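Bd3459 (Bdellovibrio bacteriovorus, PDB 5CEC) probably acts as a serine-type D-Ala-D-Ala carboxypeptidase or endopeptidase of the S13 family, used in bacterial predation and bound by the ankyrin-repeat immunity protein Bd3460. Local coordinates at residues 361-366 and 383-389. The protein carries 1 engineered substitution. Residues are numbered along the deposited sequence; the frame is centred on the assembly and turned at random.
Sequences VNKAKT and LMHTDYD
Lys-365 and Met-384 form an antiparallel hydrogen-bonded pair, Met-384 N to Lys-365 O at 2.9 Å and Lys-365 N to Met-384 O at 3.2 Å, in the hairpin of strands 364-373 and 376-385. Past the end of that pairing, the type I turn from Val-361 to Ala-364 settles against the loop 386-389, where Tyr-388 also packs on Met-72 of the Bd3460 chain. There Asn-362 O takes two donors from opposite faces of its carbonyl plane: Tyr-388 N, nearly straight at 167°, and the hydroxyl Thr-386 OG1, 2.9 Å away and well above the plane. Thr-386 reaches it because its OG1 sits between its own backbone N and carbonyl carbon (chi1 55°).

The Asn-362 side chain does more of the same work: OD1 accepts from Asp-389 N at 2.8 Å, and, in the conformer modelled here, its amide stacks on the Asp-389 carboxylate, the planes 24° apart. Next along the turn, Lys-363 bends at chi2 and runs over Thr-386 O, bringing NZ to within 2.7 Å of Asp-387 OD1, a salt bridge on the anti lone pair. The second oxygen, OD2, receives His-385 NE2 at 2.8 Å, from above the carboxylate plane, and also the backbone N of Met-38. At the far side of the imidazole, a water in the ring plane links ND1 to Lys-363 O. Farther along the hairpin, Thr-366 CG2 lies against Leu-383 CD2, 3.8 Å apart, while Thr-366 OG1 turns to Leu-68 O.

With lysine and histidine on its separate oxygens, Asp-387 should be held firmly as the anion, while the bond to OD2 and the water at ND1 would fix the histidine ring's rotation. Together with the bonds of Asn-362, this network ties the turn before strand 364-373 to the loop leading from strand 376-385 to helix 394-411, at the open end of the hairpin.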
loop_
_atom_site.group_PDB
_atom_site.type_symbol
_atom_site.label_atom_id
_atom_site.label_comp_id
_atom_site.label_asym_id
_atom_site.label_seq_id
_atom_site.Cartn_x
_atom_site.Cartn_y
_atom_site.Cartn_z
ATOM N N VAL A 361 -5.089 -1.508 11.040
ATOM C CA VAL A 361 -6.470 -1.983 11.337
ATOM C C VAL A 361 -6.889 -1.330 12.658
ATOM O O VAL A 361 -6.099 -0.648 13.316
ATOM C CB VAL A 361 -6.582 -3.532 11.447
ATOM C CG1 VAL A 361 -6.402 -4.215 10.105
ATOM C CG2 VAL A 361 -5.623 -4.104 12.481
ATOM N N ASN A 362 -8.141 -1.510 13.050
ATOM C CA ASN A 362 -8.656 -0.854 14.239
ATOM C C ASN A 362 -7.670 -0.920 15.417
ATOM O O ASN A 362 -7.339 0.094 16.037
ATOM C CB ASN A 362 -10.011 -1.484 14.605
ATOM C CG ASN A 362 -10.613 -0.908 15.865
ATOM O OD1 ASN A 362 -10.363 0.217 16.249
ATOM N ND2 ASN A 362 -11.417 -1.700 16.501
ATOM N N LYS A 363 -7.232 -2.139 15.732
ATOM C CA LYS A 363 -6.403 -2.366 16.912
ATOM C C LYS A 363 -4.923 -2.457 16.683
ATOM O O LYS A 363 -4.181 -2.782 17.623
ATOM C CB LYS A 363 -6.888 -3.582 17.691
ATOM C CG LYS A 363 -8.321 -3.505 18.151
ATOM C CD LYS A 363 -8.536 -2.315 19.084
ATOM C CE LYS A 363 -9.851 -2.375 19.840
ATOM N NZ LYS A 363 -10.058 -1.131 20.656
ATOM N N ALA A 364 -4.451 -2.130 15.478
ATOM C CA ALA A 364 -3.004 -2.248 15.247
ATOM C C ALA A 364 -2.475 -1.347 14.166
ATOM O O ALA A 364 -3.143 -1.102 13.169
ATOM C CB ALA A 364 -2.599 -3.689 14.899
ATOM N N LYS A 365 -1.235 -0.910 14.370
ATOM C CA LYS A 365 -0.437 -0.251 13.337
ATOM C C LYS A 365 0.866 -1.033 13.303
ATOM O O LYS A 365 1.470 -1.279 14.367
ATOM C CB LYS A 365 -0.180 1.226 13.661
ATOM C CG LYS A 365 0.333 2.025 12.475
ATOM C CD LYS A 365 -0.826 2.447 11.557
ATOM C CE LYS A 365 -0.348 3.196 10.315
ATOM N NZ LYS A 365 0.294 2.215 9.398
ATOM N N THR A 366 1.274 -1.469 12.113
ATOM C CA THR A 366 2.393 -2.391 12.041
ATOM C C THR A 366 3.342 -2.010 10.904
ATOM O O THR A 366 2.990 -1.319 9.946
ATOM C CB THR A 366 1.854 -3.814 11.849
ATOM O OG1 THR A 366 1.138 -3.891 10.621
ATOM C CG2 THR A 366 0.974 -4.249 12.996
ATOM N N LEU A 383 5.031 -4.120 16.042
ATOM C CA LEU A 383 3.606 -4.379 16.179
ATOM C C LEU A 383 3.094 -3.426 17.247
ATOM O O LEU A 383 3.415 -3.594 18.418
ATOM C CB LEU A 383 3.330 -5.831 16.549
ATOM C CG LEU A 383 3.982 -6.876 15.642
ATOM C CD1 LEU A 383 3.684 -8.272 16.170
ATOM C CD2 LEU A 383 3.545 -6.755 14.212
ATOM N N MET A 384 2.340 -2.392 16.847
ATOM C CA MET A 384 1.746 -1.435 17.800
ATOM C C MET A 384 0.299 -1.764 18.004
ATOM O O MET A 384 -0.379 -2.242 17.106
ATOM C CB MET A 384 1.820 -0.001 17.310
ATOM C CG MET A 384 3.198 0.519 16.972
ATOM S SD MET A 384 4.292 0.705 18.393
ATOM C CE MET A 384 3.449 1.959 19.326
ATOM N N HIS A 385 -0.144 -1.432 19.205
ATOM C CA HIS A 385 -1.538 -1.383 19.560
ATOM C C HIS A 385 -2.113 0.025 19.332
ATOM O O HIS A 385 -1.481 1.014 19.659
ATOM C CB HIS A 385 -1.694 -1.743 21.039
ATOM C CG HIS A 385 -3.050 -1.466 21.524
ATOM N ND1 HIS A 385 -4.096 -2.315 21.269
ATOM C CD2 HIS A 385 -3.579 -0.349 22.081
ATOM C CE1 HIS A 385 -5.221 -1.736 21.682
ATOM N NE2 HIS A 385 -4.923 -0.551 22.170
ATOM N N THR A 386 -3.316 0.076 18.755
ATOM C CA THR A 386 -4.109 1.293 18.605
ATOM C C THR A 386 -5.530 1.026 19.028
ATOM O O THR A 386 -5.936 -0.141 19.149
ATOM C CB THR A 386 -4.108 1.806 17.144
ATOM O OG1 THR A 386 -4.542 0.794 16.237
ATOM C CG2 THR A 386 -2.702 2.204 16.693
ATOM N N ASP A 387 -6.305 2.098 19.202
ATOM C CA ASP A 387 -7.773 1.982 19.378
ATOM C C ASP A 387 -8.429 2.985 18.420
ATOM O O ASP A 387 -9.003 4.009 18.808
ATOM C CB ASP A 387 -8.215 2.216 20.826
ATOM C CG ASP A 387 -7.562 1.250 21.826
ATOM O OD1 ASP A 387 -8.023 0.099 21.965
ATOM O OD2 ASP A 387 -6.587 1.663 22.512
ATOM N N TYR A 388 -8.297 2.672 17.131
ATOM C CA TYR A 388 -8.744 3.568 16.083
ATOM C C TYR A 388 -10.256 3.855 16.170
ATOM O O TYR A 388 -10.682 4.993 15.881
ATOM C CB TYR A 388 -8.262 2.975 14.764
ATOM C CG TYR A 388 -8.874 3.443 13.507
ATOM C CD1 TYR A 388 -10.093 2.914 13.056
ATOM C CD2 TYR A 388 -8.207 4.339 12.699
ATOM C CE1 TYR A 388 -10.628 3.293 11.834
ATOM C CE2 TYR A 388 -8.723 4.710 11.473
ATOM C CZ TYR A 388 -9.937 4.194 11.048
ATOM O OH TYR A 388 -10.447 4.619 9.834
ATOM N N ASP A 389 -11.030 2.877 16.650
ATOM C CA ASP A 389 -12.467 3.122 16.820
ATOM C C ASP A 389 -12.791 4.164 17.922
ATOM O O ASP A 389 -13.790 4.896 17.782
ATOM C CB ASP A 389 -13.252 1.815 16.939
ATOM C CG ASP A 389 -13.343 1.074 15.597
ATOM O OD1 ASP A 389 -12.945 1.650 14.556
ATOM O OD2 ASP A 389 -13.795 -0.085 15.576
HETATM O O HOH W 1 -3.371 -4.499 19.581
#